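Local structure of putative chitobiase (Bacteroides thetaiotaomicron, 3HNM) at residues Asn24-Gln29 / Thr51-Arg56; Val92-Ser97 / Arg154-Glu159. The protein is a putative chitobiase whose fragment folds as an F5/8 type C domain, a family that often binds carbohydrate, so a glycan-binding role is plausible but unproven. All blocks are in the same frame, centred on the assembly; numbering follows the deposited sequence.

Contact 1 of 2, residues Asn24-Gln29 / Thr51-Arg56; sequences NNCCTQ and TQWLCR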
ATOM      1  N   ASN A  24      -5.949   5.758   7.957  1.00 28.26           N
ATOM      2  CA  ASN A  24      -5.906   6.318   9.302  1.00 27.69           C
ATOM      3  C   ASN A  24      -4.689   7.208   9.552  1.00 27.99           C
ATOM      4  O   ASN A  24      -4.553   7.785  10.631  1.00 26.98           O
ATOM      5  CB  ASN A  24      -5.951   5.192  10.353  1.00 25.89           C
ATOM      6  CG  ASN A  24      -4.591   4.531  10.582  1.00 26.16           C
ATOM      7  OD1 ASN A  24      -3.797   4.372   9.661  1.00 26.56           O
ATOM      8  ND2 ASN A  24      -4.333   4.128  11.814  1.00 26.86           N
ATOM      9  N   ASN A  25      -3.807   7.335   8.563  1.00 29.24           N
ATOM     10  CA  ASN A  25      -2.614   8.154   8.760  1.00 30.90           C
ATOM     11  C   ASN A  25      -1.962   8.678   7.476  1.00 32.38           C
ATOM     12  O   ASN A  25      -1.592   7.914   6.582  1.00 31.97           O
ATOM     13  CB  ASN A  25      -1.608   7.341   9.607  1.00 29.67           C
ATOM     14  CG  ASN A  25      -0.371   8.127   9.995  1.00 28.33           C
ATOM     15  OD1 ASN A  25       0.457   8.416   9.152  1.00 29.50           O
ATOM     16  ND2 ASN A  25      -0.241   8.469  11.280  1.00 26.01           N
ATOM     17  N   CYS A  26      -1.843  10.003   7.398  1.00 34.88           N
ATOM     18  CA  CYS A  26      -1.206  10.692   6.267  1.00 35.64           C
ATOM     19  C   CYS A  26      -0.712  12.053   6.762  1.00 35.16           C
ATOM     20  O   CYS A  26      -1.115  12.516   7.825  1.00 37.37           O
ATOM     21  CB  CYS A  26      -2.197  10.887   5.110  1.00 35.31           C
ATOM     22  SG  CYS A  26      -1.436  11.516   3.562  1.00 40.11           S
ATOM     23  N   CYS A  27       0.162  12.693   6.002  1.00 33.47           N
ATOM     24  CA  CYS A  27       0.676  13.990   6.405  1.00 32.84           C
ATOM     25  C   CYS A  27      -0.329  15.101   6.080  1.00 31.55           C
ATOM     26  O   CYS A  27      -0.263  16.179   6.666  1.00 30.61           O
ATOM     27  CB  CYS A  27       1.983  14.264   5.677  1.00 32.66           C
ATOM     28  SG  CYS A  27       1.755  14.384   3.899  1.00 38.14           S
ATOM     29  N   THR A  28      -1.254  14.818   5.154  1.00 31.05           N
ATOM     30  CA  THR A  28      -2.274  15.777   4.707  1.00 31.32           C
ATOM     31  C   THR A  28      -3.298  16.134   5.785  1.00 33.87           C
ATOM     32  O   THR A  28      -3.997  17.152   5.695  1.00 34.10           O
ATOM     33  CB  THR A  28      -3.064  15.268   3.460  1.00 29.54           C
ATOM     34  OG1 THR A  28      -3.932  14.186   3.830  1.00 25.60           O
ATOM     35  CG2 THR A  28      -2.111  14.815   2.371  1.00 29.29           C
ATOM     36  N   GLN A  29      -3.393  15.303   6.812  1.00 35.76           N
ATOM     37  CA  GLN A  29      -4.331  15.564   7.895  1.00 36.70           C
ATOM     38  C   GLN A  29      -4.151  16.984   8.434  1.00 38.05           C
ATOM     39  O   GLN A  29      -5.128  17.660   8.758  1.00 38.38           O
ATOM     40  CB  GLN A  29      -4.102  14.562   9.011  1.00 35.47           C
ATOM     41  CG  GLN A  29      -5.081  14.650  10.130  1.00 33.49           C
ATOM     42  CD  GLN A  29      -4.610  13.847  11.305  1.00 34.09           C
ATOM     43  OE1 GLN A  29      -4.624  14.334  12.425  1.00 34.24           O
ATOM     44  NE2 GLN A  29      -4.180  12.606  11.059  1.00 31.42           N
ATOM     45  N   THR A  51       6.186   9.035  -7.176  1.00 46.24           N
ATOM     46  CA  THR A  51       5.376   9.840  -6.277  1.00 44.00           C
ATOM     47  C   THR A  51       5.266   8.990  -5.022  1.00 43.07           C
ATOM     48  O   THR A  51       5.233   7.756  -5.112  1.00 43.66           O
ATOM     49  CB  THR A  51       3.972  10.028  -6.810  1.00 44.40           C
ATOM     50  OG1 THR A  51       3.355   8.743  -6.942  1.00 43.48           O
ATOM     51  CG2 THR A  51       3.999  10.711  -8.159  1.00 43.41           C
ATOM     52  N   GLN A  52       5.179   9.632  -3.857  1.00 40.06           N
ATOM     53  CA  GLN A  52       5.108   8.887  -2.595  1.00 36.18           C
ATOM     54  C   GLN A  52       3.931   9.266  -1.713  1.00 34.83           C
ATOM     55  O   GLN A  52       3.091  10.077  -2.082  1.00 35.94           O
ATOM     56  CB  GLN A  52       6.391   9.109  -1.788  1.00 32.03           C
ATOM     57  CG  GLN A  52       6.407  10.465  -1.113  1.00 26.85           C
ATOM     58  CD  GLN A  52       7.721  10.796  -0.476  1.00 26.39           C
ATOM     59  OE1 GLN A  52       7.839  11.776   0.251  1.00 24.21           O
ATOM     60  NE2 GLN A  52       8.726   9.987  -0.748  1.00 25.67           N
ATOM     61  N   TRP A  53       3.895   8.640  -0.540  1.00 34.29           N
ATOM     62  CA  TRP A  53       2.886   8.882   0.489  1.00 32.21           C
ATOM     63  C   TRP A  53       3.667   9.142   1.774  1.00 31.15           C
ATOM     64  O   TRP A  53       4.639   8.442   2.062  1.00 28.63           O
ATOM     65  CB  TRP A  53       1.989   7.659   0.695  1.00 32.28           C
ATOM     66  CG  TRP A  53       1.305   7.654   2.039  1.00 32.30           C
ATOM     67  CD1 TRP A  53       0.140   8.297   2.385  1.00 31.55           C
ATOM     68  CD2 TRP A  53       1.786   7.032   3.233  1.00 33.31           C
ATOM     69  NE1 TRP A  53      -0.127   8.115   3.721  1.00 31.14           N
ATOM     70  CE2 TRP A  53       0.866   7.343   4.269  1.00 34.09           C
ATOM     71  CE3 TRP A  53       2.911   6.243   3.534  1.00 32.85           C
ATOM     72  CZ2 TRP A  53       1.041   6.887   5.593  1.00 34.74           C
ATOM     73  CZ3 TRP A  53       3.082   5.793   4.845  1.00 34.29           C
ATOM     74  CH2 TRP A  53       2.150   6.118   5.857  1.00 34.84           C
ATOM     75  N   LEU A  54       3.243  10.136   2.545  1.00 30.96           N
ATOM     76  CA  LEU A  54       3.932  10.450   3.782  1.00 31.56           C
ATOM     77  C   LEU A  54       2.982  10.334   4.974  1.00 32.01           C
ATOM     78  O   LEU A  54       1.827  10.751   4.907  1.00 33.12           O
ATOM     79  CB  LEU A  54       4.524  11.857   3.708  1.00 30.00           C
ATOM     80  CG  LEU A  54       5.697  12.102   4.649  1.00 31.50           C
ATOM     81  CD1 LEU A  54       6.825  11.142   4.276  1.00 30.82           C
ATOM     82  CD2 LEU A  54       6.167  13.556   4.555  1.00 31.21           C
ATOM     83  N   CYS A  55       3.474   9.731   6.051  1.00 30.74           N
ATOM     84  CA  CYS A  55       2.692   9.558   7.271  1.00 31.12           C
ATOM     85  C   CYS A  55       2.481  10.934   7.912  1.00 32.07           C
ATOM     86  O   CYS A  55       2.969  11.929   7.391  1.00 34.14           O
ATOM     87  CB  CYS A  55       3.465   8.684   8.240  1.00 28.94           C
ATOM     88  SG  CYS A  55       5.064   9.379   8.593  1.00 27.68           S
ATOM     89  N   ARG A  56       1.764  10.995   9.033  1.00 31.34           N
ATOM     90  CA  ARG A  56       1.553  12.271   9.704  1.00 30.61           C
ATOM     91  C   ARG A  56       2.925  12.681  10.214  1.00 30.94           C
ATOM     92  O   ARG A  56       3.607  11.896  10.876  1.00 32.06           O
ATOM     93  CB  ARG A  56       0.593  12.127  10.871  1.00 29.49           C
ATOM     94  CG  ARG A  56      -0.376  13.259  10.943  1.00 29.24           C
ATOM     95  CD  ARG A  56      -0.993  13.369  12.302  1.00 29.51           C
ATOM     96  NE  ARG A  56      -1.616  14.675  12.464  1.00 30.83           N
ATOM     97  CZ  ARG A  56      -1.967  15.194  13.630  1.00 31.34           C
ATOM     98  NH1 ARG A  56      -1.757  14.511  14.747  1.00 33.88           N
ATOM     99  NH2 ARG A  56      -2.521  16.395  13.678  1.00 32.49           N
TER
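Asn25 grips the end of the 51-56 segment with its side-chain amide: OD1 accepts the backbone N of Arg56 at 2.9 Å, with the donor tilted 33° from the carbonyl plane. With CG anti to the backbone N (chi1 -175°), the amide of Asn25 is swung to Cys55 and Arg56, and its plane is nearly perpendicular to the Arg56 guanidinium. The backbone O of Asn25 meets the edge of the Trp53 indole near the ring plane, taking a weak hydrogen bond from NE1 of Trp53 at 3.2 Å. Cys26 lays SG obliquely against the same indole, 4.5 Å from the centroid of the five-membered ring, a sulfur-aromatic contact. Next along, Cys27 N gives a weak bond to Leu54 O at 2.8 Å, while Cys27 SG rests 3.8 Å from Leu54 CB. At the outer end OE1 of Gln29 sits over one face of the Arg56 guanidinium, the amide and guanidinium planes 13° apart, without a hydrogen bond; the charge of Arg56 is met instead by Asp30, in a salt bridge through NH2.

Behind this first shell, Phe67 meets Trp53 edge-to-face and Tyr65 touches both Asn25 and Trp53, so strand 65-71 backs the indole. On the sheet side, strand 53-54 pairs with strand 156-166. The loop after strand 20-23 is thereby fastened to edge strand 53-54 of the four-stranded antiparallel sheet, within the beta-sandwich of an F5/8 type C (discoidin-like) domain.

Contact 2 of 2, residues Val92-Ser97 / Arg154-Glu159; sequences VWAGTS and RVSLGE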
ATOM      1  N   VAL A  92      12.900   8.931   0.469  1.00 40.02           N
ATOM      2  CA  VAL A  92      13.278   7.542   0.227  1.00 37.45           C
ATOM      3  C   VAL A  92      13.831   6.946   1.521  1.00 37.29           C
ATOM      4  O   VAL A  92      13.760   5.732   1.736  1.00 38.26           O
ATOM      5  CB  VAL A  92      14.339   7.413  -0.895  1.00 34.60           C
ATOM      6  CG1 VAL A  92      13.745   7.841  -2.218  1.00 33.02           C
ATOM      7  CG2 VAL A  92      15.550   8.254  -0.566  1.00 36.04           C
ATOM      8  N   TRP A  93      14.372   7.800   2.389  1.00 35.57           N
ATOM      9  CA  TRP A  93      14.912   7.328   3.663  1.00 35.68           C
ATOM     10  C   TRP A  93      13.754   6.995   4.616  1.00 36.09           C
ATOM     11  O   TRP A  93      13.933   6.286   5.612  1.00 35.36           O
ATOM     12  CB  TRP A  93      15.850   8.382   4.312  1.00 34.50           C
ATOM     13  CG  TRP A  93      15.180   9.695   4.656  1.00 34.50           C
ATOM     14  CD1 TRP A  93      15.020  10.762   3.830  1.00 35.49           C
ATOM     15  CD2 TRP A  93      14.426  10.000   5.845  1.00 34.01           C
ATOM     16  NE1 TRP A  93      14.200  11.706   4.413  1.00 34.30           N
ATOM     17  CE2 TRP A  93      13.822  11.261   5.649  1.00 33.23           C
ATOM     18  CE3 TRP A  93      14.196   9.324   7.046  1.00 33.00           C
ATOM     19  CZ2 TRP A  93      13.007  11.857   6.602  1.00 32.41           C
ATOM     20  CZ3 TRP A  93      13.381   9.919   7.997  1.00 33.20           C
ATOM     21  CH2 TRP A  93      12.797  11.172   7.767  1.00 33.00           C
ATOM     22  N   ALA A  94      12.560   7.485   4.292  1.00 36.09           N
ATOM     23  CA  ALA A  94      11.386   7.258   5.131  1.00 35.82           C
ATOM     24  C   ALA A  94      10.705   5.907   4.917  1.00 34.59           C
ATOM     25  O   ALA A  94       9.963   5.455   5.783  1.00 33.91           O
ATOM     26  CB  ALA A  94      10.389   8.382   4.925  1.00 36.87           C
ATOM     27  N   GLY A  95      10.959   5.271   3.774  1.00 33.65           N
ATOM     28  CA  GLY A  95      10.362   3.974   3.499  1.00 33.01           C
ATOM     29  C   GLY A  95      10.951   2.971   4.465  1.00 32.08           C
ATOM     30  O   GLY A  95      11.994   2.380   4.204  1.00 32.77           O
ATOM     31  N   THR A  96      10.276   2.770   5.588  1.00 30.94           N
ATOM     32  CA  THR A  96      10.787   1.878   6.605  1.00 29.01           C
ATOM     33  C   THR A  96       9.858   0.737   6.978  1.00 27.13           C
ATOM     34  O   THR A  96       9.988   0.147   8.053  1.00 26.67           O
ATOM     35  CB  THR A  96      11.163   2.692   7.866  1.00 29.54           C
ATOM     36  OG1 THR A  96      10.091   3.584   8.193  1.00 28.75           O
ATOM     37  CG2 THR A  96      12.430   3.510   7.614  1.00 29.45           C
ATOM     38  N   SER A  97       8.922   0.418   6.090  1.00 25.62           N
ATOM     39  CA  SER A  97       7.978  -0.671   6.344  1.00 23.80           C
ATOM     40  C   SER A  97       8.780  -1.929   6.660  1.00 24.44           C
ATOM     41  O   SER A  97       9.646  -2.330   5.885  1.00 24.49           O
ATOM     42  CB  SER A  97       7.099  -0.895   5.118  1.00 22.75           C
ATOM     43  OG  SER A  97       6.488   0.315   4.698  1.00 20.17           O
ATOM     44  N   ARG A 154       9.472   7.250  11.376  1.00 29.34           N
ATOM     45  CA  ARG A 154       9.021   8.019  10.208  1.00 29.57           C
ATOM     46  C   ARG A 154       8.710   6.965   9.165  1.00 28.28           C
ATOM     47  O   ARG A 154       9.266   5.875   9.209  1.00 29.39           O
ATOM     48  CB  ARG A 154      10.138   8.926   9.687  1.00 31.14           C
ATOM     49  CG  ARG A 154      10.491  10.071  10.593  1.00 33.38           C
ATOM     50  CD  ARG A 154       9.301  10.974  10.768  1.00 35.59           C
ATOM     51  NE  ARG A 154       9.618  12.163  11.554  1.00 38.54           N
ATOM     52  CZ  ARG A 154       8.704  13.043  11.940  1.00 40.34           C
ATOM     53  NH1 ARG A 154       7.432  12.857  11.611  1.00 42.59           N
ATOM     54  NH2 ARG A 154       9.049  14.099  12.653  1.00 41.22           N
ATOM     55  N   VAL A 155       7.816   7.258   8.238  1.00 26.52           N
ATOM     56  CA  VAL A 155       7.534   6.259   7.224  1.00 26.51           C
ATOM     57  C   VAL A 155       6.829   6.827   5.998  1.00 26.14           C
ATOM     58  O   VAL A 155       5.890   7.621   6.112  1.00 25.20           O
ATOM     59  CB  VAL A 155       6.762   5.017   7.850  1.00 25.81           C
ATOM     60  CG1 VAL A 155       5.933   5.463   9.031  1.00 28.89           C
ATOM     61  CG2 VAL A 155       5.881   4.333   6.817  1.00 24.13           C
ATOM     62  N   SER A 156       7.353   6.464   4.827  1.00 25.68           N
ATOM     63  CA  SER A 156       6.778   6.887   3.562  1.00 28.07           C
ATOM     64  C   SER A 156       6.695   5.664   2.656  1.00 30.25           C
ATOM     65  O   SER A 156       7.549   4.780   2.715  1.00 30.75           O
ATOM     66  CB  SER A 156       7.604   7.998   2.911  1.00 25.96           C
ATOM     67  OG  SER A 156       8.929   7.596   2.666  1.00 20.94           O
ATOM     68  N   LEU A 157       5.645   5.615   1.837  1.00 33.47           N
ATOM     69  CA  LEU A 157       5.401   4.498   0.929  1.00 34.41           C
ATOM     70  C   LEU A 157       5.393   4.919  -0.532  1.00 36.76           C
ATOM     71  O   LEU A 157       4.809   5.943  -0.888  1.00 37.68           O
ATOM     72  CB  LEU A 157       4.055   3.857   1.251  1.00 32.16           C
ATOM     73  CG  LEU A 157       3.905   2.465   0.661  1.00 31.02           C
ATOM     74  CD1 LEU A 157       4.957   1.553   1.296  1.00 31.71           C
ATOM     75  CD2 LEU A 157       2.510   1.933   0.924  1.00 29.59           C
ATOM     76  N   GLY A 158       6.023   4.113  -1.381  1.00 38.12           N
ATOM     77  CA  GLY A 158       6.057   4.427  -2.797  1.00 38.84           C
ATOM     78  C   GLY A 158       4.767   4.056  -3.511  1.00 40.27           C
ATOM     79  O   GLY A 158       4.078   4.925  -4.052  1.00 40.45           O
ATOM     80  N   GLU A 159       4.433   2.768  -3.508  1.00 40.65           N
ATOM     81  CA  GLU A 159       3.225   2.303  -4.173  1.00 42.35           C
ATOM     82  C   GLU A 159       2.849   0.838  -3.882  1.00 43.21           C
ATOM     83  O   GLU A 159       3.690   0.033  -3.467  1.00 42.86           O
ATOM     84  CB  GLU A 159       3.385   2.499  -5.665  1.00 42.69           C
ATOM     85  CG  GLU A 159       2.135   2.281  -6.420  1.00 46.49           C
ATOM     86  CD  GLU A 159       2.153   3.021  -7.710  1.00 49.99           C
ATOM     87  OE1 GLU A 159       3.098   2.757  -8.494  1.00 52.80           O
ATOM     88  OE2 GLU A 159       1.242   3.865  -7.941  1.00 49.79           O
TER
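Trp93 and Arg154 run side by side in the same direction, the far end of the indole against the aliphatic root of the arginine: CZ3 of Trp93 lies 3.8 Å from CB of Arg154, and CG of Arg154 also touches the ring at CH2 and CZ3. The indole and guanidinium planes are perpendicular, and the charged end leads away to a salt bridge with Asp151 and a cation-pi contact with Trp57. At Ala94 the backbone takes over. Its O accepts a weak hydrogen bond from Ser156 N at 3.0 Å and also meets the CA-H of Val155. Gly95 follows with the reverse pairing, its CA donating a C-H...O contact to Ser156 O. The hydroxyl of Ser156 has its hydrogen-bond partner in His91 O, just before the loop segment.

Thr96 then reaches back to Arg154, its OG1 donating to Arg154 O at 2.6 Å, in the carbonyl plane with a C=O...donor angle of 154°. A chi1 of 48° sets OG1 between the backbone N and the carbonyl carbon, from where it also packs against CB of Val155. A valine in place of Thr96 would probably leave Arg154 O without this hydroxyl donor and lose the side-chain bond between the loop and the approach to strand 156-166. Last comes Ser97, whose OG touches CD1 of Leu157 at 3.9 Å.

The loop between strands 74-83 and 97-98 thus lies against the beginning of strand 156-166, the end-to-end directions of 93-97 and 154-157 being 76° apart. Strand 53-54 flanks that strand through Val155, Ser156 and Leu157, and strand 138-146 of the other sheet meets Thr96, Ser97, Val155 and Leu157.

How the contacts relate
Contacts 1 and 2, with centres 10 Å apart, meet where strands 53-54 and 156-166 pair antiparallel in one sheet. Probable backbone hydrogen bonds join Trp53 N to Leu157 O at 2.9 Å and Cys55 N to Val155 O at 3.2 Å, while Leu54 CD1 packs 3.5 Å from Ser156 CB. Each contact fastens a different loop to this strand pair, and along the chain contact 1 closes before contact 2 opens. Segments 51-56 and 154-159 also supply Thr51 and Gly158 to the magnesium site, with Ser43, Asp46 and Asn48; the side chains of Trp53 and Leu157 lie about 7 and 8 Å from the ion.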